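Side-chain contacts in acetate kinase (Entamoeba histolytica, PDB 4H0O), which interconverts acetate and acetyl phosphate as a pyrophosphate-dependent acetate kinase of the ASKHA superfamily: residues D307-Q312 / W341-A346; S216-I221 / A314-G319. All blocks are in the same frame, centred on the assembly; numbering follows the deposited sequence.

In the fold
Both contacts use helix 299-324, which packs on the six-stranded mixed sheet of this ribonuclease H-like ASKHA fold. Along the chain the segments alternate: strand segment 216-221 comes first, then 307-312 and 314-319, separated by one residue on the same helix, then 341-346. Contact 1 joins the earlier turns of that helix to helix 341-350; contact 2 sets its following turns against strand 216-222. Their centres lie about 13 Å apart. Side chains of both reach strand 205-211, the sheet neighbour of 216-222, so one long helix ties a second helix and two adjacent strands together. The same helix also touches the second subunit, linking this core to the dimer.

Contact 1: residues D307-Q312 / W341-A346; sequences DVYIKQ and WQVRKA
Ile310 and Tyr309 of helix 299-324 meet Val343 and Ala346 of helix 341-350 in an apolar helix-helix crossing of the ASKHA fold. The axes of the two short segments pass 10.6 Å apart at -52°, and the backbones come nearest at Ile310 and Ala346. Ile310 has the largest share of the contact. Its CG1 branch is anti to the carbonyl carbon, and from there a chi2 of -60° turns CD1 toward helix 341-350. CD1 ends 3.6 Å from Ala346 CB, the tightest approach of the pair. The alanine methyl lies alongside the isoleucine as well as against its end: Ile310 CG1 is 3.9 Å and Ile310 CG2 4.1 Å from Ala346 CB. The same Ile310 CD1 also reaches Val343, 4.0 Å from its backbone O and 4.3 Å from its CG1. Tyr309, one residue earlier, starts off pointing along the interface, but with CG anti to the backbone N (chi1 173°) its ring swings over to Val343. The ring and the valine meet obliquely. Leu211 on strand 205-211 touches both Tyr309 and Val343, so this part of the contact rests on the sheet. Tyr309 also packs on Met285, a predicted ATP-binding residue, which places the buried helix pair beside the probable nucleotide site. Away from the interface, Arg344 hydrogen-bonds to Asn363 and to the carbonyls of Gly337, Leu338 and Ser366, tying helix 341-350 to the end of helix 334-339 and to the segment around Asn363 and Ser366. The contact itself is held by van der Waals packing, and at its tyrosine end Tyr309 CE1 stands 4.2 Å from Val343 CG2.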
loop_
_atom_site.group_PDB
_atom_site.type_symbol
_atom_site.label_atom_id
_atom_site.label_comp_id
_atom_site.label_asym_id
_atom_site.label_seq_id
_atom_site.Cartn_x
_atom_site.Cartn_y
_atom_site.Cartn_z
ATOM N N ASP B 307 16.892 2.377 1.121
ATOM C CA ASP B 307 16.376 1.302 0.274
ATOM C C ASP B 307 14.874 1.088 0.470
ATOM O O ASP B 307 14.127 0.936 -0.501
ATOM C CB ASP B 307 17.129 -0.009 0.538
ATOM C CG ASP B 307 18.566 0.023 0.031
ATOM O OD1 ASP B 307 18.933 0.975 -0.690
ATOM O OD2 ASP B 307 19.325 -0.919 0.348
ATOM N N VAL B 308 14.442 1.071 1.729
ATOM C CA VAL B 308 13.030 0.905 2.063
ATOM C C VAL B 308 12.212 2.091 1.558
ATOM O O VAL B 308 11.121 1.920 1.013
ATOM C CB VAL B 308 12.828 0.743 3.587
ATOM C CG1 VAL B 308 11.347 0.797 3.950
ATOM C CG2 VAL B 308 13.450 -0.559 4.070
ATOM N N TYR B 309 12.755 3.294 1.733
ATOM C CA TYR B 309 12.105 4.520 1.272
ATOM C C TYR B 309 11.911 4.521 -0.246
ATOM O O TYR B 309 10.834 4.856 -0.740
ATOM C CB TYR B 309 12.920 5.748 1.700
ATOM C CG TYR B 309 12.426 7.070 1.143
ATOM C CD1 TYR B 309 12.903 7.562 -0.069
ATOM C CD2 TYR B 309 11.495 7.834 1.836
ATOM C CE1 TYR B 309 12.457 8.771 -0.580
ATOM C CE2 TYR B 309 11.044 9.047 1.333
ATOM C CZ TYR B 309 11.529 9.508 0.127
ATOM O OH TYR B 309 11.083 10.709 -0.375
ATOM N N ILE B 310 12.965 4.156 -0.976
ATOM C CA ILE B 310 12.930 4.110 -2.436
ATOM C C ILE B 310 11.975 3.018 -2.927
ATOM O O ILE B 310 11.220 3.223 -3.884
ATOM C CB ILE B 310 14.343 3.875 -3.024
ATOM C CG1 ILE B 310 15.221 5.114 -2.836
ATOM C CG2 ILE B 310 14.271 3.508 -4.501
ATOM C CD1 ILE B 310 14.677 6.357 -3.514
ATOM N N LYS B 311 12.011 1.869 -2.261
ATOM C CA LYS B 311 11.153 0.746 -2.616
ATOM C C LYS B 311 9.678 1.128 -2.561
ATOM O O LYS B 311 8.916 0.826 -3.479
ATOM C CB LYS B 311 11.422 -0.446 -1.695
ATOM C CG LYS B 311 10.549 -1.658 -1.977
ATOM C CD LYS B 311 10.042 -2.285 -0.688
ATOM C CE LYS B 311 8.831 -1.540 -0.150
ATOM N NZ LYS B 311 8.032 -2.380 0.784
ATOM N N GLN B 312 9.278 1.792 -1.480
ATOM C CA GLN B 312 7.888 2.195 -1.313
ATOM C C GLN B 312 7.477 3.270 -2.314
ATOM O O GLN B 312 6.356 3.250 -2.824
ATOM C CB GLN B 312 7.633 2.678 0.113
ATOM C CG GLN B 312 6.161 2.817 0.455
ATOM C CD GLN B 312 5.404 1.507 0.314
ATOM O OE1 GLN B 312 5.986 0.425 0.405
ATOM N NE2 GLN B 312 4.098 1.602 0.090
ATOM N N TRP B 341 19.271 14.852 -5.481
ATOM C CA TRP B 341 19.341 14.171 -6.776
ATOM C C TRP B 341 19.454 12.647 -6.677
ATOM O O TRP B 341 19.070 11.935 -7.609
ATOM C CB TRP B 341 20.488 14.731 -7.628
ATOM C CG TRP B 341 21.849 14.441 -7.086
ATOM C CD1 TRP B 341 22.589 15.239 -6.265
ATOM C CD2 TRP B 341 22.642 13.275 -7.337
ATOM N NE1 TRP B 341 23.792 14.639 -5.983
ATOM C CE2 TRP B 341 23.851 13.430 -6.630
ATOM C CE3 TRP B 341 22.448 12.110 -8.090
ATOM C CZ2 TRP B 341 24.862 12.469 -6.651
ATOM C CZ3 TRP B 341 23.451 11.154 -8.111
ATOM C CH2 TRP B 341 24.644 11.340 -7.396
ATOM N N GLN B 342 19.987 12.150 -5.564
ATOM C CA GLN B 342 20.148 10.711 -5.373
ATOM C C GLN B 342 18.802 9.985 -5.342
ATOM O O GLN B 342 18.690 8.856 -5.824
ATOM C CB GLN B 342 20.936 10.406 -4.094
ATOM C CG GLN B 342 22.410 10.802 -4.133
ATOM C CD GLN B 342 22.651 12.211 -3.628
ATOM O OE1 GLN B 342 21.731 13.029 -3.579
ATOM N NE2 GLN B 342 23.890 12.501 -3.243
ATOM N N VAL B 343 17.788 10.630 -4.769
ATOM C CA VAL B 343 16.445 10.058 -4.721
ATOM C C VAL B 343 15.849 9.949 -6.122
ATOM O O VAL B 343 15.303 8.906 -6.492
ATOM C CB VAL B 343 15.507 10.875 -3.799
ATOM C CG1 VAL B 343 14.047 10.555 -4.079
ATOM C CG2 VAL B 343 15.836 10.603 -2.337
ATOM N N ARG B 344 15.969 11.024 -6.898
ATOM C CA ARG B 344 15.459 11.052 -8.266
ATOM C C ARG B 344 16.156 10.008 -9.131
ATOM O O ARG B 344 15.515 9.319 -9.928
ATOM C CB ARG B 344 15.636 12.445 -8.883
ATOM C CG ARG B 344 14.882 13.566 -8.162
ATOM C CD ARG B 344 14.965 14.876 -8.941
ATOM N NE ARG B 344 16.337 15.363 -9.073
ATOM C CZ ARG B 344 16.801 16.461 -8.483
ATOM N NH1 ARG B 344 16.000 17.199 -7.728
ATOM N NH2 ARG B 344 18.066 16.828 -8.656
ATOM N N LYS B 345 17.470 9.894 -8.968
ATOM C CA LYS B 345 18.253 8.918 -9.719
ATOM C C LYS B 345 17.830 7.499 -9.354
ATOM O O LYS B 345 17.634 6.656 -10.229
ATOM C CB LYS B 345 19.750 9.114 -9.458
ATOM C CG LYS B 345 20.659 8.170 -10.235
ATOM C CD LYS B 345 20.263 8.097 -11.704
ATOM C CE LYS B 345 21.390 7.536 -12.562
ATOM N NZ LYS B 345 22.124 6.436 -11.885
ATOM N N ALA B 346 17.677 7.245 -8.059
ATOM C CA ALA B 346 17.271 5.926 -7.592
ATOM C C ALA B 346 15.924 5.527 -8.193
ATOM O O ALA B 346 15.742 4.388 -8.626
ATOM C CB ALA B 346 17.219 5.889 -6.075
#

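Contact 2: residues S216-I221 / A314-G319; sequences SSCCGI and AKTIGG
Strand 216-222 passes helix 299-324 with the backbones nearest at Cys218 and Ile317, whose CA atoms are 7.3 Å apart. Cys218 points from the strand at the helix. The CB of Cys218 meets the CG2 methyl of Thr316 at 4.1 Å. Its sulfur, anti to the carbonyl carbon (chi1 -70°), touches two helix residues: Cys218 SG is 4.3 Å from CG1 of Ile317 and also 4.3 Å from CG2 of Thr316. Thr316 divides its two branches by character. Its CG2 lies anti to the backbone N (chi1 of OG1 -53°) and turns to the cysteine, while OG1 hydrogen-bonds to the carbonyl O of Gln312 one turn back in the same helix. Ile317 points along the interface and touches the thiol with its CG1 methylene; it packs also on Ile207 and Cys209 of strand 205-211. Leu313 and Leu320, on the same helix, press on Cys218 too, and Cys209 touches it from the neighbouring strand. The layer is thus the helix-on-sheet packing of the ribonuclease H-like fold. Ser217 and Cys219, by contrast, face away from the helix. Of these, Ser217 hydrogen-bonds through OG to ND1 of His184, a predicted transition-state stabiliser, and to OH of Tyr188, so one face of the strand packs on the helix while the other probably helps to position His184. Between the segments themselves only methyl, methylene and sulfur atoms touch one another, which implies a contact of dispersion and shape, with the Thr316 methyl turned to the strand while its hydroxyl is bonded within the helix.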
loop_
_atom_site.group_PDB
_atom_site.type_symbol
_atom_site.label_atom_id
_atom_site.label_comp_id
_atom_site.label_asym_id
_atom_site.label_seq_id
_atom_site.Cartn_x
_atom_site.Cartn_y
_atom_site.Cartn_z
ATOM N N SER B 216 4.918 13.184 3.032
ATOM C CA SER B 216 5.226 12.902 1.634
ATOM C C SER B 216 4.084 12.121 1.000
ATOM O O SER B 216 3.469 11.268 1.649
ATOM C CB SER B 216 6.529 12.109 1.504
ATOM O OG SER B 216 7.661 12.947 1.662
ATOM N N SER B 217 3.809 12.405 -0.271
ATOM C CA SER B 217 2.758 11.700 -0.994
ATOM C C SER B 217 2.987 11.731 -2.504
ATOM O O SER B 217 3.795 12.514 -3.010
ATOM C CB SER B 217 1.385 12.294 -0.660
ATOM O OG SER B 217 1.209 13.558 -1.273
ATOM N N CYS B 218 2.276 10.859 -3.215
ATOM C CA CYS B 218 2.241 10.877 -4.673
ATOM C C CYS B 218 0.809 11.083 -5.132
ATOM O O CYS B 218 -0.135 10.702 -4.431
ATOM C CB CYS B 218 2.758 9.561 -5.248
ATOM S SG CYS B 218 4.522 9.302 -5.049
ATOM N N CYS B 219 0.642 11.672 -6.311
ATOM C CA CYS B 219 -0.691 11.877 -6.858
ATOM C C CYS B 219 -0.759 11.497 -8.336
ATOM O O CYS B 219 0.067 11.941 -9.139
ATOM C CB CYS B 219 -1.126 13.330 -6.674
ATOM S SG CYS B 219 -2.858 13.641 -7.093
ATOM N N GLY B 220 -1.739 10.672 -8.694
ATOM C CA GLY B 220 -1.977 10.358 -10.091
ATOM C C GLY B 220 -2.929 11.387 -10.672
ATOM O O GLY B 220 -4.052 11.543 -10.187
ATOM N N ILE B 221 -2.483 12.093 -11.707
ATOM C CA ILE B 221 -3.256 13.199 -12.260
ATOM C C ILE B 221 -3.612 12.989 -13.736
ATOM O O ILE B 221 -2.730 12.872 -14.594
ATOM C CB ILE B 221 -2.508 14.532 -12.073
ATOM C CG1 ILE B 221 -2.279 14.786 -10.580
ATOM C CG2 ILE B 221 -3.292 15.675 -12.693
ATOM C CD1 ILE B 221 -1.290 15.889 -10.283
ATOM N N ALA B 314 8.846 3.730 -5.315
ATOM C CA ALA B 314 8.789 3.076 -6.616
ATOM C C ALA B 314 7.492 2.281 -6.775
ATOM O O ALA B 314 6.827 2.352 -7.811
ATOM C CB ALA B 314 9.991 2.176 -6.801
ATOM N N LYS B 315 7.138 1.518 -5.746
ATOM C CA LYS B 315 5.916 0.721 -5.764
ATOM C C LYS B 315 4.665 1.597 -5.876
ATOM O O LYS B 315 3.704 1.247 -6.568
ATOM C CB LYS B 315 5.837 -0.152 -4.508
ATOM C CG LYS B 315 4.555 -0.960 -4.398
ATOM C CD LYS B 315 4.395 -1.581 -3.014
ATOM C CE LYS B 315 5.559 -2.501 -2.672
ATOM N NZ LYS B 315 5.444 -3.078 -1.299
ATOM N N THR B 316 4.688 2.740 -5.196
ATOM C CA THR B 316 3.563 3.670 -5.219
ATOM C C THR B 316 3.366 4.278 -6.611
ATOM O O THR B 316 2.232 4.418 -7.082
ATOM C CB THR B 316 3.749 4.796 -4.190
ATOM O OG1 THR B 316 4.001 4.226 -2.898
ATOM C CG2 THR B 316 2.500 5.670 -4.125
ATOM N N ILE B 317 4.469 4.644 -7.258
ATOM C CA ILE B 317 4.426 5.189 -8.611
ATOM C C ILE B 317 3.921 4.133 -9.594
ATOM O O ILE B 317 3.061 4.417 -10.439
ATOM C CB ILE B 317 5.811 5.710 -9.054
ATOM C CG1 ILE B 317 6.208 6.933 -8.224
ATOM C CG2 ILE B 317 5.816 6.054 -10.537
ATOM C CD1 ILE B 317 7.667 7.340 -8.390
ATOM N N GLY B 318 4.451 2.917 -9.477
ATOM C CA GLY B 318 3.999 1.804 -10.297
ATOM C C GLY B 318 2.503 1.562 -10.193
ATOM O O GLY B 318 1.832 1.342 -11.203
ATOM N N GLY B 319 1.975 1.608 -8.971
ATOM C CA GLY B 319 0.560 1.369 -8.747
ATOM C C GLY B 319 -0.317 2.462 -9.331
ATOM O O GLY B 319 -1.380 2.184 -9.889
#